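Local atomic coordinates of TSC1 N-terminal domain (Chaetomium thermophilum, PDB entry 7A0M), a protein that is a subunit of the TSC complex, which regulates mTORC1 signalling, and through its helical N-terminal domain probably binds lysosomal phosphoinositide lipids. Residues F93-L104 against P143-R151. Numbering follows the deposited sequence.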
ATOM      1  N   PHE B  93      19.788  50.285 -16.432  1.00 67.05           N
ATOM      2  CA  PHE B  93      18.917  50.140 -15.270  1.00 67.68           C
ATOM      3  C   PHE B  93      18.285  51.471 -14.885  1.00 76.34           C
ATOM      4  O   PHE B  93      17.101  51.523 -14.540  1.00 82.02           O
ATOM      5  CB  PHE B  93      19.698  49.558 -14.093  1.00 73.13           C
ATOM      6  CG  PHE B  93      18.902  49.475 -12.820  1.00 83.90           C
ATOM      7  CD1 PHE B  93      17.989  48.452 -12.625  1.00 83.15           C
ATOM      8  CD2 PHE B  93      19.064  50.419 -11.819  1.00 85.39           C
ATOM      9  CE1 PHE B  93      17.253  48.369 -11.458  1.00 80.09           C
ATOM     10  CE2 PHE B  93      18.329  50.343 -10.649  1.00 87.43           C
ATOM     11  CZ  PHE B  93      17.422  49.315 -10.469  1.00 85.66           C
ATOM     12  N   GLN B  94      19.064  52.555 -14.932  1.00 78.45           N
ATOM     13  CA  GLN B  94      18.531  53.874 -14.604  1.00 77.01           C
ATOM     14  C   GLN B  94      17.355  54.240 -15.497  1.00 69.61           C
ATOM     15  O   GLN B  94      16.385  54.853 -15.039  1.00 63.55           O
ATOM     16  CB  GLN B  94      19.641  54.915 -14.728  1.00 79.58           C
ATOM     17  CG  GLN B  94      20.681  54.840 -13.631  1.00 81.27           C
ATOM     18  CD  GLN B  94      21.903  55.685 -13.933  1.00 84.50           C
ATOM     19  OE1 GLN B  94      21.854  56.602 -14.753  1.00 86.89           O
ATOM     20  NE2 GLN B  94      23.017  55.358 -13.288  1.00 93.49           N
ATOM     21  N   TRP B  95      17.417  53.865 -16.775  1.00 62.93           N
ATOM     22  CA  TRP B  95      16.310  54.161 -17.676  1.00 63.21           C
ATOM     23  C   TRP B  95      15.144  53.210 -17.433  1.00 64.45           C
ATOM     24  O   TRP B  95      13.985  53.637 -17.408  1.00 67.93           O
ATOM     25  CB  TRP B  95      16.784  54.091 -19.125  1.00 59.71           C
ATOM     26  CG  TRP B  95      17.461  55.346 -19.576  1.00 63.60           C
ATOM     27  CD1 TRP B  95      18.792  55.514 -19.827  1.00 66.05           C
ATOM     28  CD2 TRP B  95      16.849  56.623 -19.795  1.00 66.03           C
ATOM     29  NE1 TRP B  95      19.043  56.809 -20.209  1.00 70.72           N
ATOM     30  CE2 TRP B  95      17.867  57.511 -20.195  1.00 71.71           C
ATOM     31  CE3 TRP B  95      15.537  57.099 -19.699  1.00 65.66           C
ATOM     32  CZ2 TRP B  95      17.615  58.847 -20.498  1.00 73.52           C
ATOM     33  CZ3 TRP B  95      15.290  58.425 -20.002  1.00 69.27           C
ATOM     34  CH2 TRP B  95      16.323  59.283 -20.397  1.00 73.19           C
ATOM     35  N   TRP B  96      15.437  51.918 -17.265  1.00 63.40           N
ATOM     36  CA  TRP B  96      14.402  50.954 -16.909  1.00 65.47           C
ATOM     37  C   TRP B  96      13.731  51.339 -15.595  1.00 67.66           C
ATOM     38  O   TRP B  96      12.501  51.291 -15.476  1.00 62.59           O
ATOM     39  CB  TRP B  96      15.012  49.552 -16.852  1.00 72.20           C
ATOM     40  CG  TRP B  96      14.029  48.437 -16.643  1.00 68.23           C
ATOM     41  CD1 TRP B  96      13.519  47.607 -17.600  1.00 64.60           C
ATOM     42  CD2 TRP B  96      13.510  47.969 -15.392  1.00 70.04           C
ATOM     43  NE1 TRP B  96      12.674  46.686 -17.029  1.00 66.42           N
ATOM     44  CE2 TRP B  96      12.656  46.882 -15.673  1.00 67.49           C
ATOM     45  CE3 TRP B  96      13.668  48.376 -14.063  1.00 67.48           C
ATOM     46  CZ2 TRP B  96      11.964  46.199 -14.674  1.00 60.76           C
ATOM     47  CZ3 TRP B  96      12.980  47.696 -13.074  1.00 66.80           C
ATOM     48  CH2 TRP B  96      12.139  46.620 -13.385  1.00 64.68           C
ATOM     49  N   ASP B  97      14.531  51.720 -14.595  1.00 75.26           N
ATOM     50  CA  ASP B  97      13.977  52.185 -13.327  1.00 75.57           C
ATOM     51  C   ASP B  97      13.145  53.446 -13.519  1.00 64.70           C
ATOM     52  O   ASP B  97      12.103  53.621 -12.874  1.00 61.93           O
ATOM     53  CB  ASP B  97      15.118  52.450 -12.340  1.00 78.93           C
ATOM     54  CG  ASP B  97      14.645  52.596 -10.906  1.00 80.08           C
ATOM     55  OD1 ASP B  97      13.423  52.554 -10.666  1.00 85.87           O
ATOM     56  OD2 ASP B  97      15.504  52.771 -10.015  1.00 85.94           O
ATOM     57  N   LYS B  98      13.588  54.334 -14.409  1.00 59.09           N
ATOM     58  CA  LYS B  98      12.891  55.595 -14.632  1.00 66.17           C
ATOM     59  C   LYS B  98      11.567  55.401 -15.363  1.00 70.13           C
ATOM     60  O   LYS B  98      10.612  56.148 -15.119  1.00 76.50           O
ATOM     61  CB  LYS B  98      13.820  56.542 -15.389  1.00 64.42           C
ATOM     62  CG  LYS B  98      13.329  57.950 -15.596  1.00 67.91           C
ATOM     63  CD  LYS B  98      14.399  58.723 -16.347  1.00 75.99           C
ATOM     64  CE  LYS B  98      14.056  60.187 -16.477  1.00 87.60           C
ATOM     65  NZ  LYS B  98      13.900  60.859 -15.158  1.00 96.60           N
ATOM     66  N   LEU B  99      11.484  54.412 -16.253  1.00 66.75           N
ATOM     67  CA  LEU B  99      10.288  54.193 -17.059  1.00 62.46           C
ATOM     68  C   LEU B  99       9.305  53.200 -16.450  1.00 64.38           C
ATOM     69  O   LEU B  99       8.204  53.046 -16.989  1.00 62.78           O
ATOM     70  CB  LEU B  99      10.674  53.701 -18.459  1.00 58.62           C
ATOM     71  CG  LEU B  99      11.608  54.581 -19.290  1.00 67.69           C
ATOM     72  CD1 LEU B  99      11.679  54.078 -20.723  1.00 71.19           C
ATOM     73  CD2 LEU B  99      11.178  56.030 -19.245  1.00 63.98           C
ATOM     74  N   LEU B 100       9.672  52.519 -15.362  1.00 57.70           N
ATOM     75  CA  LEU B 100       8.833  51.450 -14.826  1.00 57.45           C
ATOM     76  C   LEU B 100       7.439  51.955 -14.470  1.00 59.89           C
ATOM     77  O   LEU B 100       6.433  51.486 -15.017  1.00 56.30           O
ATOM     78  CB  LEU B 100       9.506  50.816 -13.607  1.00 57.16           C
ATOM     79  CG  LEU B 100       8.710  49.684 -12.955  1.00 55.54           C
ATOM     80  CD1 LEU B 100       8.440  48.572 -13.959  1.00 55.49           C
ATOM     81  CD2 LEU B 100       9.440  49.140 -11.736  1.00 56.54           C
ATOM     82  N   ASP B 101       7.359  52.915 -13.552  1.00 69.69           N
ATOM     83  CA  ASP B 101       6.077  53.429 -13.083  1.00 67.16           C
ATOM     84  C   ASP B 101       5.290  54.145 -14.181  1.00 78.60           C
ATOM     85  O   ASP B 101       4.066  53.973 -14.253  1.00 77.21           O
ATOM     86  CB  ASP B 101       6.284  54.358 -11.883  1.00 77.41           C
ATOM     87  CG  ASP B 101       6.719  53.609 -10.641  1.00 86.33           C
ATOM     88  OD1 ASP B 101       6.314  52.440 -10.490  1.00 83.54           O
ATOM     89  OD2 ASP B 101       7.463  54.184  -9.819  1.00 93.88           O
ATOM     90  N   PRO B 102       5.920  54.959 -15.042  1.00 82.73           N
ATOM     91  CA  PRO B 102       5.157  55.514 -16.174  1.00 78.67           C
ATOM     92  C   PRO B 102       4.553  54.456 -17.082  1.00 81.98           C
ATOM     93  O   PRO B 102       3.425  54.628 -17.559  1.00 86.23           O
ATOM     94  CB  PRO B 102       6.201  56.366 -16.909  1.00 77.91           C
ATOM     95  CG  PRO B 102       7.145  56.778 -15.850  1.00 81.73           C
ATOM     96  CD  PRO B 102       7.246  55.598 -14.926  1.00 78.93           C
ATOM     97  N   VAL B 103       5.273  53.361 -17.338  1.00 80.56           N
ATOM     98  CA  VAL B 103       4.724  52.291 -18.167  1.00 76.73           C
ATOM     99  C   VAL B 103       3.595  51.569 -17.439  1.00 84.80           C
ATOM    100  O   VAL B 103       2.540  51.292 -18.023  1.00 89.86           O
ATOM    101  CB  VAL B 103       5.838  51.318 -18.591  1.00 72.47           C
ATOM    102  CG1 VAL B 103       5.237  50.023 -19.111  1.00 70.87           C
ATOM    103  CG2 VAL B 103       6.726  51.957 -19.649  1.00 65.49           C
ATOM    104  N   LEU B 104       3.794  51.255 -16.157  1.00 83.51           N
ATOM    105  CA  LEU B 104       2.787  50.511 -15.406  1.00 78.52           C
ATOM    106  C   LEU B 104       1.480  51.289 -15.300  1.00 79.06           C
ATOM    107  O   LEU B 104       0.394  50.697 -15.316  1.00 76.75           O
ATOM    108  CB  LEU B 104       3.320  50.163 -14.016  1.00 66.62           C
ATOM    109  CG  LEU B 104       4.413  49.093 -13.971  1.00 67.54           C
ATOM    110  CD1 LEU B 104       4.827  48.801 -12.538  1.00 70.81           C
ATOM    111  CD2 LEU B 104       3.951  47.822 -14.668  1.00 72.76           C
ATOM    112  N   PRO B 143      17.985  44.412  -7.136  1.00 66.38           N
ATOM    113  CA  PRO B 143      17.355  45.742  -7.235  1.00 67.57           C
ATOM    114  C   PRO B 143      16.288  45.820  -8.310  1.00 70.75           C
ATOM    115  O   PRO B 143      15.314  46.568  -8.156  1.00 72.60           O
ATOM    116  CB  PRO B 143      18.539  46.669  -7.542  1.00 57.96           C
ATOM    117  CG  PRO B 143      19.557  45.782  -8.162  1.00 59.75           C
ATOM    118  CD  PRO B 143      19.432  44.495  -7.407  1.00 64.23           C
ATOM    119  N   TRP B 144      16.450  45.067  -9.397  1.00 71.72           N
ATOM    120  CA  TRP B 144      15.394  44.953 -10.395  1.00 67.93           C
ATOM    121  C   TRP B 144      14.175  44.279  -9.781  1.00 66.31           C
ATOM    122  O   TRP B 144      13.042  44.755  -9.913  1.00 60.13           O
ATOM    123  CB  TRP B 144      15.905  44.120 -11.573  1.00 69.73           C
ATOM    124  CG  TRP B 144      17.183  44.606 -12.205  1.00 76.07           C
ATOM    125  CD1 TRP B 144      18.445  44.370 -11.743  1.00 79.57           C
ATOM    126  CD2 TRP B 144      17.343  45.264 -13.474  1.00 75.12           C
ATOM    127  NE1 TRP B 144      19.374  44.911 -12.593  1.00 77.14           N
ATOM    128  CE2 TRP B 144      18.728  45.455 -13.670  1.00 74.29           C
ATOM    129  CE3 TRP B 144      16.454  45.740 -14.444  1.00 70.97           C
ATOM    130  CZ2 TRP B 144      19.242  46.101 -14.794  1.00 73.82           C
ATOM    131  CZ3 TRP B 144      16.970  46.380 -15.562  1.00 73.75           C
ATOM    132  CH2 TRP B 144      18.351  46.555 -15.725  1.00 74.99           C
ATOM    133  N   LEU B 145      14.407  43.154  -9.099  1.00 62.84           N
ATOM    134  CA  LEU B 145      13.332  42.364  -8.508  1.00 64.19           C
ATOM    135  C   LEU B 145      12.602  43.125  -7.405  1.00 68.60           C
ATOM    136  O   LEU B 145      11.367  43.087  -7.330  1.00 68.08           O
ATOM    137  CB  LEU B 145      13.913  41.058  -7.973  1.00 52.30           C
ATOM    138  CG  LEU B 145      14.297  40.042  -9.049  1.00 52.25           C
ATOM    139  CD1 LEU B 145      15.353  39.082  -8.530  1.00 48.61           C
ATOM    140  CD2 LEU B 145      13.069  39.281  -9.512  1.00 59.41           C
ATOM    141  N   ASN B 146      13.346  43.811  -6.531  1.00 62.15           N
ATOM    142  CA  ASN B 146      12.713  44.524  -5.423  1.00 59.23           C
ATOM    143  C   ASN B 146      11.758  45.596  -5.927  1.00 75.56           C
ATOM    144  O   ASN B 146      10.673  45.785  -5.364  1.00 90.06           O
ATOM    145  CB  ASN B 146      13.768  45.143  -4.507  1.00 57.68           C
ATOM    146  CG  ASN B 146      14.476  44.114  -3.650  1.00 63.80           C
ATOM    147  OD1 ASN B 146      13.973  43.010  -3.439  1.00 63.85           O
ATOM    148  ND2 ASN B 146      15.638  44.483  -3.127  1.00 62.37           N
ATOM    149  N   ARG B 147      12.144  46.314  -6.984  1.00 70.82           N
ATOM    150  CA  ARG B 147      11.234  47.281  -7.587  1.00 71.28           C
ATOM    151  C   ARG B 147       9.982  46.597  -8.121  1.00 65.14           C
ATOM    152  O   ARG B 147       8.864  47.083  -7.919  1.00 68.71           O
ATOM    153  CB  ARG B 147      11.951  48.045  -8.698  1.00 71.53           C
ATOM    154  CG  ARG B 147      12.731  49.250  -8.204  1.00 65.54           C
ATOM    155  CD  ARG B 147      11.818  50.453  -8.068  1.00 67.89           C
ATOM    156  NE  ARG B 147      11.795  51.249  -9.291  1.00 75.16           N
ATOM    157  CZ  ARG B 147      10.753  51.964  -9.700  1.00 76.17           C
ATOM    158  NH1 ARG B 147       9.634  51.973  -8.993  1.00 78.49           N
ATOM    159  NH2 ARG B 147      10.828  52.663 -10.825  1.00 71.21           N
ATOM    160  N   LEU B 148      10.151  45.460  -8.796  1.00 60.25           N
ATOM    161  CA  LEU B 148       9.001  44.710  -9.286  1.00 59.69           C
ATOM    162  C   LEU B 148       8.188  44.125  -8.140  1.00 67.80           C
ATOM    163  O   LEU B 148       6.952  44.127  -8.183  1.00 63.24           O
ATOM    164  CB  LEU B 148       9.473  43.600 -10.223  1.00 62.32           C
ATOM    165  CG  LEU B 148      10.157  44.016 -11.525  1.00 64.40           C
ATOM    166  CD1 LEU B 148      10.530  42.787 -12.329  1.00 58.73           C
ATOM    167  CD2 LEU B 148       9.242  44.924 -12.334  1.00 58.52           C
ATOM    168  N   LEU B 149       8.865  43.610  -7.109  1.00 70.26           N
ATOM    169  CA  LEU B 149       8.169  42.981  -5.991  1.00 66.40           C
ATOM    170  C   LEU B 149       7.294  43.980  -5.246  1.00 72.50           C
ATOM    171  O   LEU B 149       6.112  43.717  -4.996  1.00 82.04           O
ATOM    172  CB  LEU B 149       9.175  42.340  -5.036  1.00 56.12           C
ATOM    173  CG  LEU B 149       9.720  40.983  -5.471  1.00 59.15           C
ATOM    174  CD1 LEU B 149      10.868  40.560  -4.576  1.00 47.15           C
ATOM    175  CD2 LEU B 149       8.613  39.949  -5.450  1.00 46.39           C
ATOM    176  N   VAL B 150       7.860  45.131  -4.875  1.00 72.04           N
ATOM    177  CA  VAL B 150       7.102  46.122  -4.114  1.00 82.85           C
ATOM    178  C   VAL B 150       5.840  46.530  -4.866  1.00 86.04           C
ATOM    179  O   VAL B 150       4.755  46.631  -4.282  1.00 91.04           O
ATOM    180  CB  VAL B 150       7.990  47.340  -3.792  1.00 84.77           C
ATOM    181  CG1 VAL B 150       7.142  48.594  -3.608  1.00 83.90           C
ATOM    182  CG2 VAL B 150       8.818  47.078  -2.546  1.00 88.18           C
ATOM    183  N   ARG B 151       5.952  46.751  -6.169  1.00 70.78           N
ATOM    184  CA  ARG B 151       4.770  47.087  -6.955  1.00 72.68           C
ATOM    185  C   ARG B 151       3.811  45.908  -7.102  1.00 78.48           C
ATOM    186  O   ARG B 151       2.595  46.107  -7.228  1.00 75.93           O
ATOM    187  CB  ARG B 151       5.225  47.640  -8.296  1.00 79.52           C
ATOM    188  CG  ARG B 151       6.131  48.822  -8.037  1.00 88.28           C
ATOM    189  CD  ARG B 151       5.596  50.084  -8.630  1.00 87.72           C
ATOM    190  NE  ARG B 151       6.550  51.170  -8.462  1.00 88.11           N
ATOM    191  CZ  ARG B 151       6.731  51.793  -7.302  1.00 84.76           C
ATOM    192  NH1 ARG B 151       6.023  51.426  -6.241  1.00 72.39           N
ATOM    193  NH2 ARG B 151       7.589  52.794  -7.201  1.00 88.79           N
TER
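Asp101 OD2 accepts from two arginines of the neighbouring helix. Arg151 NH2 donates to the syn lone pair of Asp101 OD2 at 3.0 Å, the oxygen lying out of the Arg151 guanidinium plane. Arg147 NH1 stands 3.2 Å from Asp101 OD2 and comes from above the carboxylate; its N-H points nearly straight at the oxygen (164°), which lies close to the guanidinium plane. Asp101 thus bridges two positive groups, whose charges its carboxylate probably balances in part, while Arg151 NH1 is salt-bridged to Glu154. Arg147 is bent at chi2 and chi3, which turns its NE edge to the Asp97 carboxylate in a further salt bridge, although the place of Asp97 OD1 is uncertain. The same bend lets Arg147 NH2 make a weak hydrogen bond to the Asp97 carbonyl oxygen, and Leu100 CD2 covers one guanidinium face, 3.7 Å from Arg147 CZ.

The segments belong to helices 89-105 and 142-153 of an all-helical, elongated domain, and run almost parallel (5°) with axes 11.4 Å apart, a spacing filled by large side chains. Helix 113-125 falls between them in sequence and packs on Trp96 and Leu100.

Beside the salt bridges lies an aromatic cluster. Phe93 presents its edge to the indole of Trp144 in a T-shaped pair, with Phe93 CD1 over the ring centre and 3.3 Å from Trp144 CE2. Trp144 CZ3 in turn reaches over a face of Trp96, 3.7 Å from Trp96 CG, the two indoles meeting obliquely. Replacing Trp144 by an alanine would probably open a gap between Phe93 and Trp96 and leave the Phe93 edge without its aromatic face. Leu148 CD2 approaches Trp96 at the ring edge, 3.5 Å from Trp96 CH2, whereas Trp96 NE1 is hydrogen-bonded to Thr121.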